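MucR Phosphodiesterase (Pseudomonas aeruginosa, PDB 5M1T) is a bacterial EAL-domain protein of the phosphodiesterase class, modelled here with magnesium ions and the bound ligand C2E. Local coordinates at residues A[31-39]-A[82-92]. Sequence-based numbering, arbitrary orientation.
Sequences LQLLHDLRQ and QFLPLAEKTGL. With C2E (9,9'-[(2R,3R,3aS,5S,7aR,9R,10R,10aS,12S,14aR)-3,5,10,12-tetrahydroxy-5,12-dioxidooctahydro-2H,7H-difuro[3,2-d:3',2'-j][1,3,7,9,2,8]tetraoxadiphosphacyclododecine-2,9-diyl]bis(2-amino-1,9-dihydro-6H-purin-6-one)), chain C.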
# COMPACT_ATOMS: atom_id res chain seq x y z
N LEU A 31 4.41 -27.79 -1.57
CA LEU A 31 5.41 -27.40 -2.63
C LEU A 31 6.74 -27.06 -1.96
O LEU A 31 6.78 -26.32 -0.98
CB LEU A 31 4.94 -26.21 -3.50
CG LEU A 31 6.01 -25.54 -4.38
CD1 LEU A 31 6.43 -26.41 -5.58
CD2 LEU A 31 5.54 -24.17 -4.87
N GLN A 32 7.82 -27.61 -2.52
CA GLN A 32 9.15 -27.52 -1.95
C GLN A 32 9.63 -26.06 -1.87
O GLN A 32 10.14 -25.62 -0.83
CB GLN A 32 10.13 -28.37 -2.78
CG GLN A 32 11.41 -28.72 -2.04
CD GLN A 32 11.09 -29.35 -0.69
OE1 GLN A 32 11.28 -28.73 0.36
NE2 GLN A 32 10.57 -30.56 -0.73
N LEU A 33 9.44 -25.33 -2.96
CA LEU A 33 9.83 -23.93 -3.05
C LEU A 33 9.23 -23.08 -1.95
O LEU A 33 9.92 -22.26 -1.37
CB LEU A 33 9.44 -23.33 -4.39
CG LEU A 33 10.03 -21.97 -4.66
CD1 LEU A 33 11.54 -22.04 -4.67
CD2 LEU A 33 9.49 -21.45 -5.98
N LEU A 34 7.95 -23.29 -1.68
CA LEU A 34 7.24 -22.59 -0.61
C LEU A 34 7.85 -22.85 0.77
O LEU A 34 8.13 -21.91 1.51
CB LEU A 34 5.76 -22.98 -0.61
CG LEU A 34 4.83 -22.42 0.46
CD1 LEU A 34 5.05 -20.94 0.71
CD2 LEU A 34 3.39 -22.69 0.05
N HIS A 35 8.06 -24.11 1.12
CA HIS A 35 8.70 -24.43 2.39
C HIS A 35 10.11 -23.84 2.48
O HIS A 35 10.50 -23.22 3.48
CB HIS A 35 8.77 -25.95 2.59
CG HIS A 35 7.50 -26.54 3.06
ND1 HIS A 35 7.44 -27.44 4.10
CD2 HIS A 35 6.22 -26.31 2.68
CE1 HIS A 35 6.18 -27.78 4.31
NE2 HIS A 35 5.42 -27.10 3.46
N ASP A 36 10.87 -24.07 1.43
CA ASP A 36 12.23 -23.57 1.37
C ASP A 36 12.26 -22.04 1.52
O ASP A 36 13.07 -21.51 2.30
CB ASP A 36 12.89 -24.03 0.07
CG ASP A 36 13.14 -25.53 0.03
OD1 ASP A 36 12.85 -26.24 1.02
OD2 ASP A 36 13.62 -26.02 -1.01
N LEU A 37 11.38 -21.31 0.83
CA LEU A 37 11.42 -19.85 0.93
C LEU A 37 11.02 -19.33 2.31
O LEU A 37 11.62 -18.36 2.81
CB LEU A 37 10.57 -19.19 -0.16
CG LEU A 37 10.56 -17.65 -0.17
CD1 LEU A 37 11.94 -17.08 -0.42
CD2 LEU A 37 9.59 -17.15 -1.22
N ARG A 38 10.02 -19.96 2.91
CA ARG A 38 9.60 -19.65 4.27
C ARG A 38 10.75 -19.68 5.23
O ARG A 38 10.79 -18.87 6.15
CB ARG A 38 8.62 -20.67 4.81
CG ARG A 38 7.18 -20.55 4.37
CD ARG A 38 6.34 -21.39 5.33
NE ARG A 38 5.30 -22.16 4.66
CZ ARG A 38 4.10 -21.68 4.33
NH1 ARG A 38 3.76 -20.41 4.58
NH2 ARG A 38 3.23 -22.49 3.74
N GLN A 39 11.64 -20.64 5.09
CA GLN A 39 12.71 -20.75 6.07
C GLN A 39 14.01 -20.10 5.62
O GLN A 39 15.01 -20.24 6.33
CB GLN A 39 12.94 -22.21 6.46
CG GLN A 39 13.63 -23.06 5.41
CD GLN A 39 13.80 -24.49 5.89
OE1 GLN A 39 13.20 -24.89 6.87
NE2 GLN A 39 14.62 -25.27 5.19
N GLN A 82 12.78 -15.93 -9.99
CA GLN A 82 12.37 -17.30 -9.75
C GLN A 82 11.59 -17.49 -8.44
O GLN A 82 11.01 -18.55 -8.22
CB GLN A 82 13.59 -18.21 -9.74
CG GLN A 82 14.31 -18.23 -11.08
CD GLN A 82 15.68 -18.90 -10.96
OE1 GLN A 82 15.77 -20.06 -10.56
NE2 GLN A 82 16.75 -18.16 -11.29
N PHE A 83 11.55 -16.47 -7.57
CA PHE A 83 10.84 -16.62 -6.29
C PHE A 83 10.15 -15.37 -5.73
O PHE A 83 9.38 -15.49 -4.80
CB PHE A 83 11.79 -17.18 -5.22
CG PHE A 83 12.91 -16.26 -4.84
CD1 PHE A 83 12.76 -15.33 -3.86
CD2 PHE A 83 14.13 -16.37 -5.48
CE1 PHE A 83 13.81 -14.49 -3.51
CE2 PHE A 83 15.20 -15.52 -5.17
CZ PHE A 83 15.04 -14.58 -4.18
N LEU A 84 10.41 -14.18 -6.26
CA LEU A 84 9.70 -13.00 -5.75
C LEU A 84 8.19 -12.97 -6.02
O LEU A 84 7.46 -12.38 -5.24
CB LEU A 84 10.34 -11.70 -6.25
CG LEU A 84 11.60 -11.23 -5.52
CD1 LEU A 84 12.05 -9.91 -6.11
CD2 LEU A 84 11.36 -11.02 -4.04
N PRO A 85 7.71 -13.59 -7.12
CA PRO A 85 6.27 -13.64 -7.30
C PRO A 85 5.54 -14.49 -6.24
O PRO A 85 4.46 -14.12 -5.79
CB PRO A 85 6.11 -14.26 -8.70
CG PRO A 85 7.40 -13.95 -9.38
CD PRO A 85 8.42 -14.10 -8.29
N LEU A 86 6.14 -15.62 -5.85
CA LEU A 86 5.66 -16.41 -4.73
C LEU A 86 5.73 -15.60 -3.43
O LEU A 86 4.82 -15.66 -2.60
CB LEU A 86 6.49 -17.68 -4.59
CG LEU A 86 6.14 -18.61 -3.43
CD1 LEU A 86 4.71 -19.12 -3.62
CD2 LEU A 86 7.12 -19.79 -3.30
N ALA A 87 6.81 -14.85 -3.25
CA ALA A 87 6.93 -14.01 -2.08
C ALA A 87 5.86 -12.93 -2.04
O ALA A 87 5.31 -12.63 -0.96
CB ALA A 87 8.32 -13.39 -1.99
N GLU A 88 5.54 -12.35 -3.21
CA GLU A 88 4.50 -11.31 -3.30
C GLU A 88 3.14 -11.89 -2.94
O GLU A 88 2.45 -11.36 -2.06
CB GLU A 88 4.46 -10.67 -4.70
CG GLU A 88 3.50 -9.50 -4.86
CD GLU A 88 4.07 -8.14 -4.45
OE1 GLU A 88 5.03 -8.11 -3.59
OE2 GLU A 88 3.54 -7.10 -4.96
N LYS A 89 2.76 -12.98 -3.62
CA LYS A 89 1.48 -13.66 -3.40
C LYS A 89 1.24 -14.16 -1.96
O LYS A 89 0.12 -14.13 -1.45
CB LYS A 89 1.36 -14.84 -4.39
CG LYS A 89 0.16 -15.74 -4.17
CD LYS A 89 -0.06 -16.74 -5.32
CE LYS A 89 0.92 -17.92 -5.28
NZ LYS A 89 1.06 -18.67 -6.59
N THR A 90 2.29 -14.62 -1.31
CA THR A 90 2.21 -15.17 0.05
C THR A 90 2.35 -14.13 1.14
O THR A 90 1.96 -14.36 2.27
CB THR A 90 3.30 -16.22 0.30
OG1 THR A 90 4.59 -15.66 -0.05
CG2 THR A 90 3.00 -17.49 -0.52
N GLY A 91 2.93 -12.98 0.80
CA GLY A 91 3.20 -11.96 1.80
C GLY A 91 4.54 -12.15 2.49
O GLY A 91 4.92 -11.34 3.33
N LEU A 92 5.28 -13.20 2.15
CA LEU A 92 6.67 -13.34 2.63
C LEU A 92 7.56 -12.16 2.21
O LEU A 92 8.57 -11.89 2.87
CB LEU A 92 7.31 -14.62 2.10
CG LEU A 92 6.88 -15.90 2.72
CD1 LEU A 92 7.48 -17.00 1.86
CD2 LEU A 92 7.35 -16.02 4.17
P1 C2E C . 15.26 -4.60 -11.65
O2P C2E C . 14.86 -3.64 -10.56
O1P C2E C . 15.01 -4.11 -13.06
O5' C2E C . 16.81 -4.91 -11.45
C5' C2E C . 17.69 -4.96 -12.55
C4' C2E C . 17.82 -6.37 -13.09
O4' C2E C . 18.57 -6.31 -14.32
C3' C2E C . 18.59 -7.28 -12.15
O3' C2E C . 18.09 -8.61 -12.29
C2' C2E C . 20.01 -7.23 -12.69
O2' C2E C . 20.77 -8.40 -12.37
C1' C2E C . 19.71 -7.16 -14.18
N9 C2E C . 20.81 -6.60 -14.98
C8 C2E C . 21.57 -5.54 -14.67
N7 C2E C . 22.47 -5.31 -15.65
C5 C2E C . 22.26 -6.23 -16.61
C6 C2E C . 22.85 -6.55 -17.91
O6 C2E C . 23.79 -5.85 -18.36
N1 C2E C . 22.34 -7.59 -18.58
C2 C2E C . 21.32 -8.34 -18.10
N2 C2E C . 20.85 -9.38 -18.82
N3 C2E C . 20.73 -8.09 -16.92
C4 C2E C . 21.16 -7.07 -16.15
P11 C2E C . 17.77 -9.50 -11.00
O21 C2E C . 18.88 -9.30 -9.98
O11 C2E C . 17.70 -10.93 -11.41
O5A C2E C . 16.39 -8.96 -10.39
C5A C2E C . 15.22 -9.02 -11.21
C4A C2E C . 14.12 -8.18 -10.59
O4A C2E C . 13.82 -8.64 -9.27
C3A C2E C . 14.53 -6.75 -10.37
O3A C2E C . 14.43 -5.97 -11.55
C2A C2E C . 13.57 -6.30 -9.30
O2A C2E C . 12.29 -5.98 -9.83
C1A C2E C . 13.42 -7.54 -8.45
N91 C2E C . 14.26 -7.44 -7.23
C81 C2E C . 15.57 -7.72 -7.07
N71 C2E C . 15.95 -7.53 -5.77
C51 C2E C . 14.86 -7.11 -5.11
C61 C2E C . 14.54 -6.71 -3.73
O61 C2E C . 15.43 -6.71 -2.85
N11 C2E C . 13.28 -6.34 -3.45
C21 C2E C . 12.32 -6.32 -4.40
N21 C2E C . 11.07 -5.94 -4.08
N31 C2E C . 12.53 -6.67 -5.69
C41 C2E C . 13.76 -7.05 -6.07
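Leu37 of helix 32-38 packs against segment 82-92, touching Ala87 within helix 84-90 and Phe83 and Leu92 beyond its two ends. Its CD2 lies 3.7 Å from Leu92 CD1 and 4.0 Å from Ala87 CB, while its CD1 approaches the Phe83 ring obliquely, 3.9 Å from Phe83 CD1. With CG anti to the backbone N (chi1 -179°), the Leu37 side chain crosses that of Phe83 at about a right angle but runs past Leu92 in the opposite sense. Leu86 answers from the second helix: its CD2 meets Leu33 CG at 3.9 Å and, at the same distance, the backbone at Leu34 CA. At the edge, Leu34 CD1 touches Thr90 CG2 and lies over one face of the Arg38 guanidinium, 3.8 Å above its plane.

Further out, Thr90 OG1 donates to Leu86 O (2.6 Å), arriving from the opposite face of that carbonyl to Thr90 N; this bond helps fix the threonine's rotation, with its methyl directed at Leu34. Trp70 of strand 61-72 packs on Leu33 and Leu37 and meets the Phe83 ring edge-to-face, linking helix 32-38 and the N-terminal end of helix 84-90 to the barrel wall. Leu84 points away from helix 32-38 and places CD1 3.3 Å from C2E N31. The two helices, one carrying this pocket residue, meet at 77° through apolar packing, so shape, more than polar pairing, probably sets their fit.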